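Local coordinates for neurotoxin (Clostridium botulinum, PDB 3N7L), which probably binds gangliosides on the nerve-cell surface, as the receptor-binding domain of a botulinum neurotoxin of serotype D/C, at residues Ile94-Val97 / Gly102-Ile105; Val113-Gln118 / Glu123-Phe128; Asn140-Val145 / Asn202-Asp207. All blocks are in the same frame, centred on the assembly; numbering follows the deposited sequence.

Contact 1. Residues Ile94-Val97 / Gly102-Ile105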
# COMPACT_ATOMS: atom_id res chain seq x y z
N ILE A 94 -15.79 1.33 11.72
CA ILE A 94 -16.58 0.12 11.51
C ILE A 94 -17.10 -0.19 12.91
O ILE A 94 -16.33 -0.61 13.78
CB ILE A 94 -15.72 -1.05 10.99
CG1 ILE A 94 -14.96 -0.62 9.72
CG2 ILE A 94 -16.62 -2.25 10.65
CD1 ILE A 94 -13.99 -1.68 9.22
N ASP A 95 -18.39 0.03 13.12
CA ASP A 95 -18.98 -0.18 14.43
C ASP A 95 -20.08 -1.23 14.50
O ASP A 95 -20.95 -1.28 13.63
CB ASP A 95 -19.55 1.14 14.95
CG ASP A 95 -19.99 1.05 16.40
OD1 ASP A 95 -19.11 1.03 17.28
OD2 ASP A 95 -21.22 0.99 16.65
N SER A 96 -20.03 -2.05 15.53
CA SER A 96 -21.04 -3.08 15.73
C SER A 96 -21.38 -3.13 17.22
O SER A 96 -21.28 -4.17 17.87
CB SER A 96 -20.54 -4.43 15.23
OG SER A 96 -21.62 -5.34 15.04
N VAL A 97 -21.74 -1.97 17.75
CA VAL A 97 -22.12 -1.79 19.15
C VAL A 97 -23.56 -1.27 19.12
O VAL A 97 -23.83 -0.26 18.47
CB VAL A 97 -21.23 -0.73 19.86
CG1 VAL A 97 -21.83 -0.37 21.20
CG2 VAL A 97 -19.83 -1.27 20.04
N GLY A 102 -20.77 -4.92 22.25
CA GLY A 102 -20.46 -5.46 20.94
C GLY A 102 -18.99 -5.27 20.62
O GLY A 102 -18.13 -5.42 21.49
N TRP A 103 -18.68 -4.97 19.36
CA TRP A 103 -17.29 -4.73 18.99
C TRP A 103 -17.19 -3.52 18.07
O TRP A 103 -18.17 -3.14 17.43
CB TRP A 103 -16.66 -5.96 18.31
CG TRP A 103 -17.29 -6.40 17.02
CD1 TRP A 103 -18.15 -7.45 16.85
CD2 TRP A 103 -17.11 -5.82 15.72
NE1 TRP A 103 -18.50 -7.56 15.53
CE2 TRP A 103 -17.88 -6.58 14.81
CE3 TRP A 103 -16.36 -4.74 15.24
CZ2 TRP A 103 -17.93 -6.28 13.44
CZ3 TRP A 103 -16.41 -4.45 13.87
CH2 TRP A 103 -17.19 -5.22 13.00
N SER A 104 -16.02 -2.91 18.03
CA SER A 104 -15.83 -1.73 17.19
C SER A 104 -14.39 -1.60 16.71
O SER A 104 -13.46 -2.11 17.35
CB SER A 104 -16.22 -0.47 17.97
OG SER A 104 -16.19 0.67 17.14
N ILE A 105 -14.23 -0.93 15.58
CA ILE A 105 -12.91 -0.69 15.00
C ILE A 105 -12.79 0.81 14.79
O ILE A 105 -13.65 1.43 14.16
CB ILE A 105 -12.74 -1.40 13.64
CG1 ILE A 105 -12.74 -2.92 13.84
CG2 ILE A 105 -11.45 -0.94 12.98
CD1 ILE A 105 -12.64 -3.71 12.55
O HOH W 1 -21.47 -8.44 14.89

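Contact 2. Residues Val113-Gln118 / Glu123-Phe128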
# COMPACT_ATOMS: atom_id res chain seq x y z
N VAL A 113 -7.46 0.40 16.23
CA VAL A 113 -7.80 -0.44 17.37
C VAL A 113 -9.13 -1.17 17.29
O VAL A 113 -10.15 -0.62 16.85
CB VAL A 113 -7.67 0.36 18.72
CG1 VAL A 113 -7.51 1.84 18.44
CG2 VAL A 113 -8.85 0.10 19.62
N PHE A 114 -9.09 -2.43 17.70
CA PHE A 114 -10.27 -3.28 17.72
C PHE A 114 -10.67 -3.40 19.19
O PHE A 114 -9.85 -3.77 20.04
CB PHE A 114 -9.95 -4.67 17.14
CG PHE A 114 -11.06 -5.66 17.32
CD1 PHE A 114 -11.06 -6.55 18.39
CD2 PHE A 114 -12.14 -5.69 16.43
CE1 PHE A 114 -12.10 -7.45 18.58
CE2 PHE A 114 -13.19 -6.59 16.62
CZ PHE A 114 -13.17 -7.47 17.69
N THR A 115 -11.93 -3.09 19.46
CA THR A 115 -12.44 -3.12 20.83
C THR A 115 -13.58 -4.10 21.03
O THR A 115 -14.52 -4.16 20.24
CB THR A 115 -12.94 -1.72 21.24
OG1 THR A 115 -11.88 -0.77 21.11
CG2 THR A 115 -13.44 -1.73 22.69
N LEU A 116 -13.49 -4.86 22.11
CA LEU A 116 -14.52 -5.81 22.51
C LEU A 116 -15.20 -5.06 23.65
O LEU A 116 -14.59 -4.84 24.70
CB LEU A 116 -13.85 -7.10 23.01
CG LEU A 116 -14.23 -8.46 22.41
CD1 LEU A 116 -14.54 -8.33 20.93
CD2 LEU A 116 -13.08 -9.44 22.64
N LYS A 117 -16.44 -4.63 23.45
CA LYS A 117 -17.13 -3.86 24.48
C LYS A 117 -18.22 -4.64 25.20
O LYS A 117 -19.30 -4.89 24.65
CB LYS A 117 -17.74 -2.60 23.85
CG LYS A 117 -18.31 -1.60 24.84
CD LYS A 117 -19.05 -0.50 24.11
CE LYS A 117 -19.46 0.62 25.05
NZ LYS A 117 -18.26 1.30 25.60
N GLN A 118 -17.96 -5.04 26.45
CA GLN A 118 -18.98 -5.78 27.18
C GLN A 118 -20.10 -4.83 27.63
O GLN A 118 -21.27 -5.16 27.53
CB GLN A 118 -18.38 -6.53 28.36
CG GLN A 118 -17.85 -5.68 29.47
CD GLN A 118 -17.46 -6.51 30.67
OE1 GLN A 118 -18.28 -7.26 31.21
NE2 GLN A 118 -16.21 -6.37 31.11
N GLU A 123 -14.36 -2.73 28.62
CA GLU A 123 -14.04 -3.22 27.30
C GLU A 123 -12.60 -3.72 27.29
O GLU A 123 -11.86 -3.54 28.26
CB GLU A 123 -14.20 -2.10 26.29
CG GLU A 123 -13.28 -0.92 26.55
CD GLU A 123 -13.66 0.31 25.76
OE1 GLU A 123 -12.85 1.26 25.71
OE2 GLU A 123 -14.77 0.33 25.19
N GLN A 124 -12.22 -4.36 26.20
CA GLN A 124 -10.87 -4.86 26.06
C GLN A 124 -10.50 -4.60 24.61
O GLN A 124 -11.30 -4.83 23.71
CB GLN A 124 -10.81 -6.35 26.38
CG GLN A 124 -9.42 -6.96 26.27
CD GLN A 124 -9.36 -8.38 26.82
OE1 GLN A 124 -10.32 -9.14 26.70
NE2 GLN A 124 -8.22 -8.74 27.42
N ASP A 125 -9.29 -4.10 24.38
CA ASP A 125 -8.91 -3.80 23.02
C ASP A 125 -7.50 -4.21 22.69
O ASP A 125 -6.66 -4.40 23.56
CB ASP A 125 -9.11 -2.31 22.74
CG ASP A 125 -8.32 -1.44 23.69
OD1 ASP A 125 -8.81 -0.35 24.05
OD2 ASP A 125 -7.19 -1.84 24.06
N ILE A 126 -7.25 -4.35 21.39
CA ILE A 126 -5.96 -4.73 20.88
C ILE A 126 -5.69 -3.72 19.76
O ILE A 126 -6.64 -3.14 19.20
CB ILE A 126 -6.01 -6.18 20.36
CG1 ILE A 126 -4.62 -6.65 19.96
CG2 ILE A 126 -6.99 -6.28 19.20
CD1 ILE A 126 -4.57 -8.13 19.61
N ASN A 127 -4.43 -3.48 19.41
CA ASN A 127 -4.17 -2.50 18.37
C ASN A 127 -2.93 -2.70 17.54
O ASN A 127 -2.05 -3.50 17.86
CB ASN A 127 -4.11 -1.09 18.96
CG ASN A 127 -2.84 -0.85 19.76
OD1 ASN A 127 -2.85 -0.88 20.99
ND2 ASN A 127 -1.73 -0.61 19.06
N PHE A 128 -2.88 -1.95 16.45
CA PHE A 128 -1.76 -1.91 15.53
C PHE A 128 -1.39 -0.43 15.46
O PHE A 128 -2.25 0.41 15.20
CB PHE A 128 -2.17 -2.39 14.13
CG PHE A 128 -1.30 -1.85 13.02
CD1 PHE A 128 0.08 -2.01 13.05
CD2 PHE A 128 -1.87 -1.21 11.92
CE1 PHE A 128 0.89 -1.54 12.01
CE2 PHE A 128 -1.07 -0.74 10.86
CZ PHE A 128 0.32 -0.91 10.92

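Contact 3. Residues Asn140-Val145 / Asn202-Asp207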
# COMPACT_ATOMS: atom_id res chain seq x y z
N ASN A 140 -0.79 6.13 4.25
CA ASN A 140 -1.90 6.22 3.30
C ASN A 140 -1.99 5.10 2.28
O ASN A 140 -2.58 5.26 1.20
CB ASN A 140 -1.81 7.57 2.58
CG ASN A 140 -1.35 8.68 3.51
OD1 ASN A 140 -1.87 8.82 4.61
ND2 ASN A 140 -0.38 9.46 3.06
N LYS A 141 -1.42 3.95 2.61
CA LYS A 141 -1.44 2.82 1.71
C LYS A 141 -2.51 1.79 2.03
O LYS A 141 -3.06 1.75 3.14
CB LYS A 141 -0.06 2.14 1.72
CG LYS A 141 0.33 1.56 3.07
CD LYS A 141 1.83 1.24 3.15
CE LYS A 141 2.68 2.52 3.06
NZ LYS A 141 4.15 2.26 3.04
N TRP A 142 -2.83 0.96 1.04
CA TRP A 142 -3.79 -0.11 1.24
C TRP A 142 -3.12 -1.12 2.16
O TRP A 142 -1.92 -1.38 2.02
CB TRP A 142 -4.08 -0.82 -0.08
CG TRP A 142 -5.18 -0.24 -0.91
CD1 TRP A 142 -5.06 0.47 -2.07
CD2 TRP A 142 -6.59 -0.39 -0.69
NE1 TRP A 142 -6.29 0.76 -2.59
CE2 TRP A 142 -7.25 0.24 -1.76
CE3 TRP A 142 -7.35 -1.01 0.32
CZ2 TRP A 142 -8.65 0.28 -1.86
CZ3 TRP A 142 -8.74 -0.98 0.22
CH2 TRP A 142 -9.37 -0.33 -0.86
N PHE A 143 -3.86 -1.67 3.12
CA PHE A 143 -3.31 -2.70 3.98
C PHE A 143 -4.40 -3.71 4.32
O PHE A 143 -5.59 -3.38 4.30
CB PHE A 143 -2.61 -2.12 5.23
CG PHE A 143 -3.50 -1.39 6.18
CD1 PHE A 143 -3.96 -2.01 7.34
CD2 PHE A 143 -3.83 -0.05 5.97
CE1 PHE A 143 -4.73 -1.31 8.28
CE2 PHE A 143 -4.60 0.66 6.90
CZ PHE A 143 -5.04 0.03 8.05
N PHE A 144 -3.99 -4.95 4.58
CA PHE A 144 -4.92 -6.03 4.88
C PHE A 144 -5.00 -6.33 6.37
O PHE A 144 -4.00 -6.69 7.00
CB PHE A 144 -4.50 -7.29 4.12
CG PHE A 144 -5.46 -8.44 4.26
CD1 PHE A 144 -6.75 -8.36 3.72
CD2 PHE A 144 -5.07 -9.61 4.88
CE1 PHE A 144 -7.62 -9.44 3.81
CE2 PHE A 144 -5.94 -10.70 4.98
CZ PHE A 144 -7.22 -10.61 4.44
N VAL A 145 -6.20 -6.18 6.92
CA VAL A 145 -6.43 -6.42 8.34
C VAL A 145 -7.06 -7.77 8.60
O VAL A 145 -7.93 -8.23 7.85
CB VAL A 145 -7.38 -5.35 8.94
CG1 VAL A 145 -7.71 -5.69 10.40
CG2 VAL A 145 -6.75 -3.98 8.85
N ASN A 202 -10.50 10.34 4.05
CA ASN A 202 -11.26 9.35 3.30
C ASN A 202 -10.81 7.95 3.68
O ASN A 202 -9.70 7.74 4.17
CB ASN A 202 -11.09 9.53 1.79
CG ASN A 202 -11.74 10.79 1.28
OD1 ASN A 202 -11.07 11.80 1.04
ND2 ASN A 202 -13.05 10.76 1.12
N MET A 203 -11.70 6.99 3.44
CA MET A 203 -11.45 5.60 3.73
C MET A 203 -12.00 4.75 2.60
O MET A 203 -13.09 5.02 2.07
CB MET A 203 -12.12 5.22 5.05
CG MET A 203 -12.16 3.74 5.36
SD MET A 203 -12.87 3.45 7.00
CE MET A 203 -14.60 3.71 6.67
N TRP A 204 -11.24 3.73 2.21
CA TRP A 204 -11.65 2.82 1.15
C TRP A 204 -11.67 1.42 1.77
O TRP A 204 -10.73 1.04 2.45
CB TRP A 204 -10.65 2.82 -0.00
CG TRP A 204 -10.61 4.08 -0.81
CD1 TRP A 204 -11.26 4.32 -1.99
CD2 TRP A 204 -9.86 5.26 -0.52
NE1 TRP A 204 -10.95 5.58 -2.45
CE2 TRP A 204 -10.09 6.17 -1.57
CE3 TRP A 204 -9.00 5.63 0.52
CZ2 TRP A 204 -9.50 7.44 -1.60
CZ3 TRP A 204 -8.41 6.89 0.49
CH2 TRP A 204 -8.66 7.78 -0.57
N ILE A 205 -12.74 0.67 1.53
CA ILE A 205 -12.85 -0.68 2.05
C ILE A 205 -13.09 -1.64 0.91
O ILE A 205 -13.80 -1.32 -0.05
CB ILE A 205 -14.00 -0.83 3.06
CG1 ILE A 205 -13.71 -0.01 4.32
CG2 ILE A 205 -14.21 -2.30 3.40
CD1 ILE A 205 -12.47 -0.45 5.06
N ARG A 206 -12.52 -2.83 1.02
CA ARG A 206 -12.65 -3.83 -0.02
C ARG A 206 -12.69 -5.23 0.60
O ARG A 206 -11.92 -5.53 1.51
CB ARG A 206 -11.45 -3.67 -0.97
CG ARG A 206 -11.24 -4.81 -1.90
CD ARG A 206 -9.77 -5.02 -2.16
NE ARG A 206 -9.57 -6.44 -2.39
CZ ARG A 206 -8.44 -7.01 -2.78
NH1 ARG A 206 -8.42 -8.31 -2.94
NH2 ARG A 206 -7.35 -6.29 -3.00
N ASP A 207 -13.61 -6.07 0.12
CA ASP A 207 -13.77 -7.44 0.60
C ASP A 207 -13.78 -7.63 2.12
O ASP A 207 -12.86 -8.21 2.69
CB ASP A 207 -12.67 -8.33 -0.02
CG ASP A 207 -12.83 -8.49 -1.52
OD1 ASP A 207 -13.89 -8.97 -1.96
OD2 ASP A 207 -11.89 -8.15 -2.27

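Contact 1. Residues Ile94-Val97 / Gly102-Ile105
The indole of Trp103 folds back over Ser96, its partner in a hydrogen-bonded antiparallel pair. Ser96 CB lies 3.7 Å from the centroid of the Trp103 six-membered ring, a CH-pi contact over the ring face. The torsion of Trp103 explains this: CG sits between the backbone N and the carbonyl carbon (chi1 62°), which turns the ring across the neighbouring strand. At the ring edge, near its plane, Ile94 CG2 touches Trp103 CH2 at 3.8 Å. Ser96 OG is held by the backbone O of Thr180. A water also donates to Ser96 OG and accepts a weak bond from Trp103 NE1. Segments 94-97 and 102-105 form a beta hairpin in the N-terminal, concanavalin-like part of the domain. Its backbone bonds include Ile105 N to Ile94 O at 2.8 Å and Ser96 N to Trp103 O at 2.9 Å. On the face that carries Asp95 and Ser104, Ser104 OG donates to the anti lone pair of Asp95 OD1, over 2.9 Å. The other carboxylate oxygen, OD2, accepts from Val97 N in an Asx turn. Gly102 has no side chain, so its CA can approach Ser96 O to 3.4 Å.

Contact 2. Residues Val113-Gln118 / Glu123-Phe128
Two hydrogen-bonded pairs, Phe114 with Ile126 and Leu116 with Gln124, zip segments 113-118 and 123-128 into an antiparallel hairpin. Phe114 and Ile126 exchange two backbone bonds. In the other pair, Leu116 N reaches Gln124 O over 2.7 Å and Gln124 N returns to Leu116 O over 2.8 Å. Between these pairs, Thr115 CA makes a CA-H...O contact with Gln124 O.

The main apolar contact lies on the face that carries Phe114 and Ile126. Ile126 CG2 meets Phe114 CB at 3.9 Å and sits at the edge of the phenyl ring, near its plane. The end of Ile126 leads away from segment 113-118, and the side chain packs on Ile157. Leu116 packs on Met155 and Leu172, and Phe114 on Ile147 and Thr149.

The other face is mostly polar, though Val113 lies on it too. Thr115 and Asp125 lie side by side and point the same way, with Thr115 OG1 3.6 Å from Asp125 CB. Glu123 CG stands between its backbone N and carbonyl carbon (chi1 62°), and the chain beyond is extended. It crosses Thr115, bringing Glu123 OE2 to 3.5 Å from Thr115 CG2. Glu123 OE2 also forms a long salt bridge with Lys117 NZ, at 3.6 Å. Gln124 belongs to the Phe114 face, but its amide bonds the backbone of Lys168 and Lys170.

The hairpin is thus two-sided, as suits a layer of a beta sandwich. Its apolar side faces other strands, while its polar side is partly exposed. The long ion pair probably adds little beside the short backbone bonds.

Contact 3. Residues Asn140-Val145 / Asn202-Asp207
Trp142 carries this contact, reaching from segment 140-145 to strand 202-207 with the far end of its indole. Asn140 and Lys141 lead up to it, their side chains bonded to other parts of the chain. At Trp142, CG lies anti to the carbonyl carbon (chi1 -88°), and the indole extends across the gap. Trp142 CH2 comes 3.5 Å from Trp204 CB and 3.9 Å from Arg206 CB. Trp142 CZ3 also approaches Trp204 O, at 3.6 Å. The Trp142 side chain crosses both Trp204 and Arg206 at about a right angle. Through the two CB contacts it meets the bases of these side chains, whose ends lead off. The Arg206 end is fixed by its neighbour. Arg206 NE donates to the anti lone pair of Asp207 OD2 over 2.9 Å, in a nearly straight hydrogen bond (N-H...O 171°) that is part of a salt bridge and lies close to the guanidinium plane. Arg206 also makes a cation-pi contact with Trp78, and Trp204 one with Arg80. Beyond Trp142 the chain enters strand 143-150. Strand 72-82 stands between strands 143-150 and 202-211 in one antiparallel sheet, and Trp142 bridges past it.

Overall arrangement
The three contacts follow one another along the chain, all in the N-terminal receptor-binding part. Contacts 1 and 2 share one antiparallel sheet, with centres about 9 Å apart. Strands 102-108 and 111-117 are neighbours there, so the two hairpins form a continuous run of four strands. Gly102 O to Lys117 N and Ser104 O to Thr115 N are probable hydrogen bonds at this join. Contact 3 belongs to the other sheet of this concanavalin-like part. Its centre lies about 17 Å from the centre of contact 1 and about 19 Å from that of contact 2. Phe143 and Val145 touch Leu112, so the two sheets pack together. Tyr359, from the trefoil-type C-terminal part, bonds Trp142 O, consistent with contact 3 lying near the join between the two parts.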